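Local coordinates for digeranylgeranylglycerophospholipid reductase (PDB 4OPC), which reduces the double bonds of the geranylgeranyl chains of archaeal membrane lipid precursors to give saturated archaeols, using FAD as cofactor, at residues 209-214 against 247-252; 45-50 against 186-191; 270-275 against 350-355. One frame throughout, in Å; residues are numbered along the deposited sequence. Where two conformers were deposited one is given.

How the contacts relate
Contact 2 borders the flavin and contact 3 the lipid bound beside it, while contact 1 reaches the lipid through Gly214. Contact 2 lies at the isoalloxazine ring of the reduced flavin, with the 45-50 loop on one side of it. Its strand 183-193 neighbours strand 261-271, at whose end contact 3 begins, so both contacts reach the same sheet although their centres are about 21 Å apart. Contact 3 flanks the lipid, which touches Arg352 and Leu355. Contact 1, centred about 16 Å from contact 2 and about 20 Å from contact 3, lies farther out. Contacts 1 and 3 meet directly, with Gln209 NE2 packing 4.2 Å from Leu355 O.

Contact 1 (209-214 against 247-252); sequences QETSPG and KKYLDK. With PGT ((1S)-2-{[{[(2R)-2,3-dihydroxypropyl]oxy}(hydroxy)phosphoryl]oxy}-1-[(palmitoyloxy)methyl]ethyl stearate), chain C.
Thr211 sets its methyl group squarely over the ring of Tyr249, with CG2 3.5 Å from the ring centroid and only 8° off the normal, a clear CH-pi contact. Thr211 CB leans over the same ring, 3.7 Å from Tyr249 CD2. With chi1 at 65°, the threonine methyl lies anti to its own carbonyl carbon, which directs CG2 at the tyrosine, while OG1 bonds to the hydroxyl of Tyr253. The opposite face of the ring is covered by Lys248 CG, 3.8 Å above its plane, and the tyrosine is thus held between a methyl and a methylene. An alanine in place of Tyr249 would probably leave the Thr211 methyl without its aromatic partner and open a gap between the 209-214 loop and helix 242-253. The loop itself is closed by a nearly straight bond from Gly214 N to Gln209 OE1 (3.0 Å, 175°), and Gly214 O lies 3.5 Å from C46 of the bound lipid. No hydrogen bond joins the two segments: helix and loop are held here by apolar packing on an aromatic face, while the threonine hydroxyl is satisfied separately.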
loop_
_atom_site.group_PDB
_atom_site.type_symbol
_atom_site.label_atom_id
_atom_site.label_comp_id
_atom_site.label_asym_id
_atom_site.label_seq_id
_atom_site.Cartn_x
_atom_site.Cartn_y
_atom_site.Cartn_z
ATOM N N GLN A 209 7.983 11.403 16.609
ATOM C CA GLN A 209 9.106 11.612 15.708
ATOM C C GLN A 209 10.452 11.173 16.279
ATOM O O GLN A 209 11.424 11.022 15.533
ATOM C CB GLN A 209 9.144 13.074 15.245
ATOM C CG GLN A 209 7.869 13.509 14.544
ATOM C CD GLN A 209 7.386 12.522 13.475
ATOM O OE1 GLN A 209 8.179 11.868 12.791
ATOM N NE2 GLN A 209 6.071 12.418 13.330
ATOM N N GLU A 210 10.521 10.961 17.589
ATOM C CA GLU A 210 11.747 10.488 18.219
ATOM C C GLU A 210 11.851 8.965 18.204
ATOM O O GLU A 210 12.931 8.412 17.985
ATOM C CB GLU A 210 11.850 10.990 19.657
ATOM C CG GLU A 210 12.072 12.479 19.765
ATOM C CD GLU A 210 12.174 12.945 21.204
ATOM O OE1 GLU A 210 12.146 12.085 22.112
ATOM O OE2 GLU A 210 12.280 14.171 21.423
ATOM N N THR A 211 10.736 8.282 18.446
ATOM C CA THR A 211 10.764 6.826 18.554
ATOM C C THR A 211 10.408 6.111 17.245
ATOM O O THR A 211 10.660 4.917 17.110
ATOM C CB THR A 211 9.811 6.346 19.653
ATOM O OG1 THR A 211 8.476 6.672 19.266
ATOM C CG2 THR A 211 10.138 7.027 20.987
ATOM N N SER A 212 9.819 6.841 16.299
ATOM C CA SER A 212 9.474 6.295 14.982
ATOM C C SER A 212 9.520 7.413 13.942
ATOM O O SER A 212 8.501 7.762 13.345
ATOM C CB SER A 212 8.084 5.646 15.009
ATOM O OG SER A 212 7.132 6.466 15.678
ATOM N N PRO A 213 10.708 7.988 13.727
ATOM C CA PRO A 213 10.790 9.156 12.840
ATOM C C PRO A 213 10.258 8.899 11.436
ATOM O O PRO A 213 10.688 7.973 10.741
ATOM C CB PRO A 213 12.292 9.460 12.793
ATOM C CG PRO A 213 12.957 8.195 13.212
ATOM C CD PRO A 213 12.036 7.588 14.223
ATOM N N GLY A 214 9.289 9.712 11.035
ATOM C CA GLY A 214 8.739 9.612 9.701
ATOM C C GLY A 214 7.693 8.535 9.520
ATOM O O GLY A 214 7.212 8.326 8.410
ATOM N N LYS A 247 13.624 -2.550 19.818
ATOM C CA LYS A 247 14.088 -3.012 21.117
ATOM C C LYS A 247 14.080 -1.903 22.165
ATOM O O LYS A 247 13.725 -2.128 23.324
ATOM C CB LYS A 247 15.491 -3.591 20.982
ATOM C CG LYS A 247 15.543 -4.936 20.276
ATOM C CD LYS A 247 16.971 -5.297 19.889
ATOM C CE LYS A 247 17.928 -5.119 21.059
ATOM N NZ LYS A 247 19.342 -5.356 20.647
ATOM N N LYS A 248 14.464 -0.702 21.756
ATOM C CA LYS A 248 14.612 0.397 22.702
ATOM C C LYS A 248 13.268 0.900 23.228
ATOM O O LYS A 248 13.138 1.199 24.418
ATOM C CB LYS A 248 15.390 1.551 22.063
ATOM C CG LYS A 248 15.715 2.688 23.018
ATOM C CD LYS A 248 16.572 3.748 22.340
ATOM C CE LYS A 248 16.994 4.836 23.316
ATOM N NZ LYS A 248 17.830 4.296 24.423
ATOM N N TYR A 249 12.267 0.964 22.355
ATOM C CA TYR A 249 11.018 1.639 22.712
ATOM C C TYR A 249 9.795 0.728 22.879
ATOM O O TYR A 249 8.720 1.211 23.217
ATOM C CB TYR A 249 10.721 2.769 21.721
ATOM C CG TYR A 249 11.795 3.829 21.706
ATOM C CD1 TYR A 249 12.047 4.591 22.837
ATOM C CD2 TYR A 249 12.558 4.061 20.568
ATOM C CE1 TYR A 249 13.034 5.561 22.839
ATOM C CE2 TYR A 249 13.548 5.034 20.557
ATOM C CZ TYR A 249 13.778 5.782 21.699
ATOM O OH TYR A 249 14.756 6.754 21.716
ATOM N N LEU A 250 9.953 -0.577 22.669
ATOM C CA LEU A 250 8.822 -1.504 22.794
ATOM C C LEU A 250 8.039 -1.338 24.106
ATOM O O LEU A 250 6.805 -1.293 24.094
ATOM C CB LEU A 250 9.281 -2.961 22.648
ATOM C CG LEU A 250 8.179 -4.014 22.842
ATOM C CD1 LEU A 250 7.087 -3.835 21.806
ATOM C CD2 LEU A 250 8.725 -5.441 22.812
ATOM N N ASP A 251 8.754 -1.205 25.218
ATOM C CA ASP A 251 8.112 -1.100 26.533
ATOM C C ASP A 251 7.200 0.127 26.678
ATOM O O ASP A 251 6.261 0.113 27.474
ATOM C CB ASP A 251 9.156 -1.084 27.653
ATOM C CG ASP A 251 9.848 -2.421 27.836
ATOM O OD1 ASP A 251 9.388 -3.434 27.263
ATOM O OD2 ASP A 251 10.856 -2.460 28.576
ATOM N N LYS A 252 7.491 1.188 25.932
ATOM C CA LYS A 252 6.669 2.383 25.949
ATOM C C LYS A 252 5.279 2.073 25.400
ATOM O O LYS A 252 4.277 2.571 25.915
ATOM C CB LYS A 252 7.336 3.476 25.115
ATOM C CG LYS A 252 6.831 4.883 25.362
ATOM C CD LYS A 252 7.689 5.881 24.593
ATOM C CE LYS A 252 7.339 7.318 24.945
ATOM N NZ LYS A 252 5.888 7.604 24.790
HETATM C C48 PGT C . 3.711 9.102 8.057
HETATM C C47 PGT C . 3.847 8.452 6.695
HETATM C C46 PGT C . 4.365 7.038 6.864
HETATM C C45 PGT C . 3.445 6.272 7.793
HETATM C C44 PGT C . 3.516 4.787 7.508
HETATM C C43 PGT C . 4.304 4.086 8.599
HETATM C C42 PGT C . 4.499 2.641 8.197
HETATM C C41 PGT C . 3.148 1.973 8.215
HETATM C C40 PGT C . 3.297 0.496 8.485
HETATM C C39 PGT C . 2.033 0.040 9.179
HETATM C C38 PGT C . 0.840 0.366 8.318
HETATM C C37 PGT C . -0.417 0.066 9.098
HETATM C C36 PGT C . -1.599 0.294 8.188
HETATM C C35 PGT C . -2.884 0.339 8.982
HETATM C C34 PGT C . -4.045 0.511 8.022
HETATM C C33 PGT C . -5.317 0.891 8.748
HETATM C C32 PGT C . -6.525 0.235 8.107
HETATM C C31 PGT C . -7.002 0.977 6.867
HETATM O O31 PGT C . -7.123 0.345 5.835
HETATM O O2 PGT C . -7.292 2.364 6.882
HETATM C C2 PGT C . -8.656 2.735 6.959
HETATM C C1 PGT C . -9.368 2.684 5.623
HETATM O O3P PGT C . -8.716 1.999 4.572
HETATM P P PGT C . -8.292 2.827 3.287
HETATM O O1P PGT C . -7.753 4.133 3.828
HETATM O O2P PGT C . -7.227 2.107 2.474
HETATM O O4P PGT C . -9.518 3.138 2.319
HETATM C C4 PGT C . -10.866 2.991 2.717
HETATM C C5 PGT C . -11.808 3.481 1.641
HETATM O O5 PGT C . -12.664 2.431 1.254
HETATM C C6 PGT C . -11.012 3.964 0.453
HETATM O O6 PGT C . -11.127 3.072 -0.631
HETATM C C3 PGT C . -8.822 4.177 7.405
HETATM O O3 PGT C . -8.382 4.411 8.721
HETATM C C11 PGT C . -7.836 5.699 8.885
HETATM O O11 PGT C . -8.402 6.662 8.407
HETATM C C12 PGT C . -6.539 5.882 9.647
HETATM C C13 PGT C . -6.385 7.317 10.102
HETATM C C14 PGT C . -5.068 7.463 10.836
HETATM C C15 PGT C . -4.010 8.018 9.908
HETATM C C16 PGT C . -2.734 8.296 10.676
HETATM C C17 PGT C . -2.279 9.707 10.373
HETATM C C18 PGT C . -1.201 10.138 11.344
HETATM C C19 PGT C . -0.977 11.632 11.227
HETATM C C20 PGT C . -2.152 12.399 11.802
HETATM C C21 PGT C . -1.669 13.313 12.911
HETATM C C22 PGT C . -2.511 14.570 12.968
HETATM C C23 PGT C . -1.692 15.675 13.600
HETATM C C24 PGT C . -2.387 17.007 13.425
HETATM C C25 PGT C . -1.437 17.999 12.788
HETATM C C26 PGT C . -2.077 18.600 11.555
#

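Contact 2 (45-50 against 186-191); sequences DKPCGD and AYREVL. With FDA (dihydroflavine-adenine dinucleotide), chain B.
The guanidinium of Arg188 lies flat against the backbone of the 45-50 loop: Pro47 CA stands 3.5 Å above one face and Cys48 N covers the same face, both offset toward the rim. At its edge, in plane, sits water 1, which accepts from Arg188 NH2 and donates to Asp45 O. A second bridge runs through water 3, which accepts from Arg188 NE at 2.9 Å and donates to Asp50 OD2 at 2.6 Å. Arginine and aspartate are thus joined through water rather than directly; Asp50 has its salt bridge with Lys222. A sharp bend at chi2 (87°) folds the arginine over from strand 183-193 so that its plane meets the loop. Water 2 ties Lys46 O to Asp50 OD1, with a weak bond to Arg188 NH2. On the same strand, the Tyr187 ring receives Glu189 OE2 at its edge, in plane, the hydroxyl donating to the anti lone pair of the carboxylate.

The other flat group is the isoalloxazine. Pro47 O lies 3.4 Å from C8 of the flavin and Cys48 SG 3.3 Å from C4X, both on one side of the ring system, whereas Ala186 CB meets the C7 methyl from the other side. Lys46 NZ donates to the ribityl O2' at 2.7 Å and also to Pro47 O, so one ammonium fixes cofactor and loop together. Gly49 N comes within 3.0 Å of flavin N5, and a side chain on this glycine would collide with flavin O4. This is a flavin site of the kind found where a Rossmann-type FAD domain meets a mixed beta-sheet domain, here with the sheet's arginine packed against, and water-bridged to, the FAD-binding loop.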
loop_
_atom_site.group_PDB
_atom_site.type_symbol
_atom_site.label_atom_id
_atom_site.label_comp_id
_atom_site.label_asym_id
_atom_site.label_seq_id
_atom_site.Cartn_x
_atom_site.Cartn_y
_atom_site.Cartn_z
ATOM N N ASP A 45 2.725 -14.265 3.594
ATOM C CA ASP A 45 3.313 -14.063 4.927
ATOM C C ASP A 45 4.311 -12.906 5.056
ATOM O O ASP A 45 5.066 -12.847 6.024
ATOM C CB ASP A 45 3.897 -15.372 5.498
ATOM C CG ASP A 45 5.279 -15.722 4.937
ATOM O OD1 ASP A 45 5.758 -15.078 3.982
ATOM O OD2 ASP A 45 5.887 -16.693 5.455
ATOM N N LYS A 46 4.339 -12.002 4.087
ATOM C CA LYS A 46 5.164 -10.812 4.258
ATOM C C LYS A 46 4.760 -10.106 5.559
ATOM O O LYS A 46 3.568 -10.011 5.862
ATOM C CB LYS A 46 4.967 -9.858 3.085
ATOM C CG LYS A 46 5.788 -8.578 3.219
ATOM C CD LYS A 46 5.425 -7.544 2.150
ATOM C CE LYS A 46 4.040 -6.982 2.357
ATOM N NZ LYS A 46 3.996 -6.024 3.521
ATOM N N PRO A 47 5.743 -9.616 6.339
ATOM C CA PRO A 47 5.397 -8.818 7.525
ATOM C C PRO A 47 4.351 -7.737 7.224
ATOM O O PRO A 47 4.435 -7.034 6.213
ATOM C CB PRO A 47 6.733 -8.177 7.896
ATOM C CG PRO A 47 7.734 -9.248 7.507
ATOM C CD PRO A 47 7.199 -9.784 6.203
ATOM N N CYS A 48 3.376 -7.615 8.123
ATOM C CA CYS A 48 2.274 -6.681 7.959
ATOM C C CYS A 48 1.615 -6.515 9.321
ATOM O O CYS A 48 1.722 -7.399 10.176
ATOM C CB CYS A 48 1.254 -7.233 6.946
ATOM S SG CYS A 48 -0.048 -6.058 6.486
ATOM N N GLY A 49 0.942 -5.384 9.518
ATOM C CA GLY A 49 0.090 -5.194 10.680
ATOM C C GLY A 49 -1.211 -5.977 10.592
ATOM O O GLY A 49 -1.876 -6.178 11.610
ATOM N N ASP A 50 -1.571 -6.391 9.375
ATOM C CA ASP A 50 -2.711 -7.283 9.111
ATOM C C ASP A 50 -4.081 -6.631 9.272
ATOM O O ASP A 50 -5.099 -7.328 9.360
ATOM C CB ASP A 50 -2.657 -8.562 9.961
ATOM C CG ASP A 50 -1.438 -9.425 9.679
ATOM O OD1 ASP A 50 -0.863 -9.378 8.576
ATOM O OD2 ASP A 50 -1.062 -10.183 10.599
ATOM N N ALA A 186 9.521 -1.008 7.895
ATOM C CA ALA A 186 8.616 -1.294 8.993
ATOM C C ALA A 186 8.888 -2.698 9.527
ATOM O O ALA A 186 9.328 -3.584 8.791
ATOM C CB ALA A 186 7.172 -1.134 8.553
ATOM N N TYR A 187 8.657 -2.893 10.818
ATOM C CA TYR A 187 8.989 -4.131 11.499
ATOM C C TYR A 187 7.919 -4.405 12.527
ATOM O O TYR A 187 7.438 -3.460 13.176
ATOM C CB TYR A 187 10.336 -3.973 12.215
ATOM C CG TYR A 187 10.686 -5.153 13.086
ATOM C CD1 TYR A 187 11.245 -6.299 12.543
ATOM C CD2 TYR A 187 10.443 -5.128 14.456
ATOM C CE1 TYR A 187 11.546 -7.377 13.331
ATOM C CE2 TYR A 187 10.742 -6.212 15.250
ATOM C CZ TYR A 187 11.299 -7.332 14.685
ATOM O OH TYR A 187 11.616 -8.445 15.442
ATOM N N ARG A 188 7.539 -5.664 12.696
ATOM C CA ARG A 188 6.543 -6.002 13.701
ATOM C C ARG A 188 6.768 -7.375 14.310
ATOM O O ARG A 188 7.396 -8.257 13.703
ATOM C CB ARG A 188 5.127 -5.941 13.108
ATOM C CG ARG A 188 4.799 -7.009 12.042
ATOM C CD ARG A 188 4.285 -8.323 12.676
ATOM N NE ARG A 188 3.861 -9.326 11.704
ATOM C CZ ARG A 188 4.689 -10.135 11.054
ATOM N NH1 ARG A 188 5.995 -10.045 11.248
ATOM N NH2 ARG A 188 4.212 -11.043 10.202
ATOM N N GLU A 189 6.206 -7.562 15.501
ATOM C CA GLU A 189 6.106 -8.870 16.129
ATOM C C GLU A 189 4.667 -9.138 16.541
ATOM O O GLU A 189 3.893 -8.207 16.750
ATOM C CB GLU A 189 7.042 -8.971 17.346
ATOM C CG GLU A 189 8.470 -8.614 17.004
ATOM C CD GLU A 189 9.437 -8.747 18.151
ATOM O OE1 GLU A 189 9.000 -8.739 19.329
ATOM O OE2 GLU A 189 10.650 -8.849 17.869
ATOM N N VAL A 190 4.291 -10.407 16.616
ATOM C CA VAL A 190 3.027 -10.766 17.236
ATOM C C VAL A 190 3.340 -11.472 18.547
ATOM O O VAL A 190 4.086 -12.453 18.564
ATOM C CB VAL A 190 2.148 -11.642 16.325
ATOM C CG1 VAL A 190 0.942 -12.163 17.098
ATOM C CG2 VAL A 190 1.703 -10.847 15.117
ATOM N N LEU A 191 2.787 -10.950 19.641
ATOM C CA LEU A 191 3.068 -11.454 20.979
ATOM C C LEU A 191 1.791 -11.671 21.776
ATOM O O LEU A 191 0.788 -10.993 21.560
ATOM C CB LEU A 191 3.948 -10.448 21.730
ATOM C CG LEU A 191 5.340 -10.204 21.144
ATOM C CD1 LEU A 191 5.636 -8.724 21.116
ATOM C CD2 LEU A 191 6.393 -10.938 21.958
HETATM P PA FDA B . 3.475 -8.776 -1.387
HETATM O O1A FDA B . 4.869 -8.391 -1.079
HETATM O O2A FDA B . 2.572 -9.149 -0.218
HETATM O O5B FDA B . 3.488 -10.002 -2.388
HETATM C C5B FDA B . 4.440 -10.057 -3.470
HETATM C C4B FDA B . 4.609 -11.505 -3.845
HETATM O O4B FDA B . 5.400 -11.598 -5.047
HETATM C C3B FDA B . 5.308 -12.371 -2.793
HETATM O O3B FDA B . 4.470 -13.446 -2.374
HETATM C C2B FDA B . 6.616 -12.808 -3.482
HETATM O O2B FDA B . 7.021 -14.115 -3.108
HETATM C C1B FDA B . 6.229 -12.740 -4.951
HETATM N N9A FDA B . 7.305 -12.537 -5.913
HETATM C C8A FDA B . 8.180 -11.479 -5.970
HETATM N N7A FDA B . 8.996 -11.517 -6.998
HETATM C C5A FDA B . 8.625 -12.674 -7.669
HETATM C C6A FDA B . 9.071 -13.255 -8.871
HETATM N N6A FDA B . 9.990 -12.704 -9.666
HETATM N N1A FDA B . 8.454 -14.379 -9.286
HETATM C C2A FDA B . 7.502 -14.915 -8.515
HETATM N N3A FDA B . 6.972 -14.438 -7.387
HETATM C C4A FDA B . 7.563 -13.292 -7.031
HETATM N N1 FDA B . -1.145 -2.749 4.867
HETATM C C2 FDA B . -2.419 -2.821 5.372
HETATM O O2 FDA B . -3.401 -2.754 4.640
HETATM N N3 FDA B . -2.546 -3.004 6.724
HETATM C C4 FDA B . -1.535 -3.014 7.663
HETATM O O4 FDA B . -1.786 -3.323 8.826
HETATM C C4X FDA B . -0.249 -2.872 7.098
HETATM N N5 FDA B . 0.838 -2.903 7.921
HETATM C C5X FDA B . 2.099 -3.103 7.399
HETATM C C6 FDA B . 3.167 -3.412 8.230
HETATM C C7 FDA B . 4.423 -3.707 7.724
HETATM C C7M FDA B . 5.510 -4.163 8.662
HETATM C C8 FDA B . 4.637 -3.648 6.338
HETATM C C8M FDA B . 5.976 -4.032 5.751
HETATM C C9 FDA B . 3.572 -3.318 5.497
HETATM C C9A FDA B . 2.304 -3.067 6.008
HETATM N N10 FDA B . 1.194 -2.771 5.185
HETATM C C10 FDA B . -0.074 -2.797 5.722
HETATM C "C1'" FDA B . 1.312 -2.753 3.705
HETATM C "C2'" FDA B . 0.855 -4.096 3.106
HETATM O "O2'" FDA B . 1.413 -5.190 3.839
HETATM C "C3'" FDA B . 1.302 -4.209 1.647
HETATM O "O3'" FDA B . 0.961 -2.999 0.983
HETATM C "C4'" FDA B . 0.649 -5.345 0.847
HETATM O "O4'" FDA B . 0.703 -6.584 1.554
HETATM C "C5'" FDA B . 1.289 -5.496 -0.513
HETATM O "O5'" FDA B . 0.729 -6.635 -1.198
HETATM P P FDA B . 1.355 -7.109 -2.580
HETATM O O1P FDA B . 0.559 -8.266 -3.025
HETATM O O2P FDA B . 1.526 -5.945 -3.546
HETATM O O3P FDA B . 2.852 -7.547 -2.224
HETATM O O HOH W 1 5.085 -13.352 8.587
HETATM O O HOH W 2 1.803 -10.582 8.179
HETATM O O HOH W 3 1.384 -10.783 11.418
#

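Contact 3 (270-275 against 350-355); sequences VPTRRP and IFRRFL
Thr272 and Arg352 meet where the chain leaving strand 261-271, the edge strand of the large mixed sheet, reaches helix 332-357. Thr272 O and OG1 both lie over one face of the Arg352 guanidinium, OG1 3.4 Å above the plane, and Arg353 CG covers the opposite face. Thr272 O is 2.7 Å from Arg352 NE, but the angle is poor and no hydrogen bond is made. A bend at chi3 (80°) turns the arginine head across the threonine.

Arg274 NH1 and Arg353 NH2 are 3.3 Å apart, their guanidinium planes turned 66° against each other. The repulsion between these like charges is probably offset in part by carboxylates: Asp349 forms salt bridges with Arg274, Arg352 and Arg353, and Asp182 with Arg352. Arg353 NH1 is in turn hydrogen-bonded to Asn449.

Hydrogen bonds within the 270-275 segment fix the remaining arginine. Arg273 NE donates to Arg274 O at 2.8 Å, while Arg273 NH1 approaches Pro275 O from above the carbonyl plane and also pairs with Glu176. This holds the Arg273 guanidinium face to face with that of Arg274, each CZ 3.9 Å above the other's plane.

Water 4 spans the like-charged pair, accepting at 2.9 Å from Arg274 NH1 and also from Arg353 NH2, in the plane of the Arg353 guanidinium.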
loop_
_atom_site.group_PDB
_atom_site.type_symbol
_atom_site.label_atom_id
_atom_site.label_comp_id
_atom_site.label_asym_id
_atom_site.label_seq_id
_atom_site.Cartn_x
_atom_site.Cartn_y
_atom_site.Cartn_z
ATOM N N VAL A 270 7.893 -0.599 2.758
ATOM C CA VAL A 270 6.572 -0.236 2.274
ATOM C C VAL A 270 6.630 1.128 1.565
ATOM O O VAL A 270 7.074 2.121 2.124
ATOM C CB VAL A 270 5.501 -0.328 3.404
ATOM C CG1 VAL A 270 5.855 0.569 4.563
ATOM C CG2 VAL A 270 4.096 -0.014 2.885
ATOM N N PRO A 271 6.199 1.165 0.303
ATOM C CA PRO A 271 6.191 2.466 -0.386
ATOM C C PRO A 271 5.170 3.422 0.221
ATOM O O PRO A 271 4.152 2.986 0.752
ATOM C CB PRO A 271 5.815 2.107 -1.826
ATOM C CG PRO A 271 5.045 0.808 -1.704
ATOM C CD PRO A 271 5.612 0.082 -0.507
ATOM N N THR A 272 5.457 4.722 0.186
ATOM C CA THR A 272 4.557 5.712 0.775
ATOM C C THR A 272 4.401 6.911 -0.145
ATOM O O THR A 272 4.671 8.037 0.244
ATOM C CB THR A 272 5.085 6.217 2.133
ATOM O OG1 THR A 272 6.361 6.849 1.945
ATOM C CG2 THR A 272 5.235 5.080 3.148
ATOM N N ARG A 273 3.945 6.688 -1.363
ATOM C CA ARG A 273 3.855 7.759 -2.355
ATOM C C ARG A 273 2.690 7.534 -3.311
ATOM O O ARG A 273 2.001 6.503 -3.245
ATOM C CB ARG A 273 5.155 7.854 -3.162
ATOM C CG ARG A 273 5.619 6.532 -3.751
ATOM C CD ARG A 273 6.524 6.785 -4.969
ATOM N NE ARG A 273 5.729 7.061 -6.167
ATOM C CZ ARG A 273 6.241 7.254 -7.377
ATOM N NH1 ARG A 273 5.438 7.419 -8.429
ATOM N NH2 ARG A 273 7.559 7.272 -7.549
ATOM N N ARG A 274 2.471 8.509 -4.193
ATOM C CA ARG A 274 1.554 8.372 -5.320
ATOM C C ARG A 274 1.886 7.098 -6.112
ATOM O O ARG A 274 3.012 6.598 -6.054
ATOM C CB ARG A 274 1.682 9.606 -6.213
ATOM C CG ARG A 274 3.058 9.737 -6.832
ATOM C CD ARG A 274 3.474 11.202 -7.020
ATOM N NE ARG A 274 4.818 11.264 -7.588
ATOM C CZ ARG A 274 5.943 11.129 -6.890
ATOM N NH1 ARG A 274 5.905 10.926 -5.579
ATOM N NH2 ARG A 274 7.114 11.195 -7.510
ATOM N N PRO A 275 0.915 6.556 -6.859
ATOM C CA PRO A 275 1.232 5.315 -7.584
ATOM C C PRO A 275 2.226 5.533 -8.724
ATOM O O PRO A 275 2.590 6.668 -9.048
ATOM C CB PRO A 275 -0.127 4.862 -8.136
ATOM C CG PRO A 275 -0.997 6.082 -8.111
ATOM C CD PRO A 275 -0.484 6.983 -7.030
ATOM N N ILE A 350 1.464 14.519 -0.745
ATOM C CA ILE A 350 1.758 15.881 -0.287
ATOM C C ILE A 350 1.585 15.989 1.228
ATOM O O ILE A 350 2.461 16.489 1.948
ATOM C CB ILE A 350 0.817 16.909 -0.965
ATOM C CG1 ILE A 350 1.126 17.024 -2.459
ATOM C CG2 ILE A 350 0.935 18.267 -0.307
ATOM C CD1 ILE A 350 2.461 17.671 -2.773
ATOM N N PHE A 351 0.445 15.519 1.728
ATOM C CA PHE A 351 0.135 15.647 3.145
ATOM C C PHE A 351 1.162 14.912 4.013
ATOM O O PHE A 351 1.635 15.459 5.017
ATOM C CB PHE A 351 -1.308 15.180 3.401
ATOM C CG PHE A 351 -1.853 15.547 4.753
ATOM C CD1 PHE A 351 -1.684 16.818 5.281
ATOM C CD2 PHE A 351 -2.588 14.628 5.474
ATOM C CE1 PHE A 351 -2.202 17.142 6.528
ATOM C CE2 PHE A 351 -3.110 14.955 6.717
ATOM C CZ PHE A 351 -2.923 16.222 7.231
ATOM N N ARG A 352 1.545 13.703 3.601
ATOM C CA ARG A 352 2.587 12.945 4.289
ATOM C C ARG A 352 3.886 13.737 4.474
ATOM O O ARG A 352 4.508 13.685 5.537
ATOM C CB ARG A 352 2.893 11.642 3.521
ATOM C CG ARG A 352 4.322 11.138 3.741
ATOM C CD ARG A 352 4.706 9.984 2.854
ATOM N NE ARG A 352 5.096 10.362 1.494
ATOM C CZ ARG A 352 6.353 10.559 1.105
ATOM N NH1 ARG A 352 7.336 10.430 1.976
ATOM N NH2 ARG A 352 6.634 10.828 -0.163
ATOM N N ARG A 353 4.315 14.424 3.426
ATOM C CA ARG A 353 5.578 15.154 3.458
ATOM C C ARG A 353 5.536 16.227 4.531
ATOM O O ARG A 353 6.501 16.442 5.265
ATOM C CB ARG A 353 5.851 15.771 2.090
ATOM C CG ARG A 353 6.179 14.741 1.029
ATOM C CD ARG A 353 5.997 15.305 -0.371
ATOM N NE ARG A 353 5.960 14.203 -1.324
ATOM C CZ ARG A 353 6.860 13.989 -2.276
ATOM N NH1 ARG A 353 7.865 14.834 -2.463
ATOM N NH2 ARG A 353 6.738 12.935 -3.063
ATOM N N PHE A 354 4.400 16.903 4.632
ATOM C CA PHE A 354 4.173 17.857 5.691
ATOM C C PHE A 354 4.228 17.195 7.076
ATOM O O PHE A 354 4.961 17.652 7.957
ATOM C CB PHE A 354 2.821 18.537 5.440
ATOM C CG PHE A 354 2.341 19.416 6.561
ATOM C CD1 PHE A 354 2.954 20.636 6.836
ATOM C CD2 PHE A 354 1.251 19.030 7.325
ATOM C CE1 PHE A 354 2.473 21.450 7.860
ATOM C CE2 PHE A 354 0.773 19.836 8.346
ATOM C CZ PHE A 354 1.381 21.044 8.610
ATOM N N LEU A 355 3.456 16.130 7.265
ATOM C CA LEU A 355 3.391 15.475 8.566
ATOM C C LEU A 355 4.768 14.983 9.006
ATOM O O LEU A 355 5.125 15.100 10.175
ATOM C CB LEU A 355 2.392 14.308 8.532
ATOM C CG LEU A 355 0.938 14.709 8.268
ATOM C CD1 LEU A 355 0.082 13.456 8.139
ATOM C CD2 LEU A 355 0.389 15.627 9.364
HETATM O O HOH W 4 8.609 11.818 -4.908
#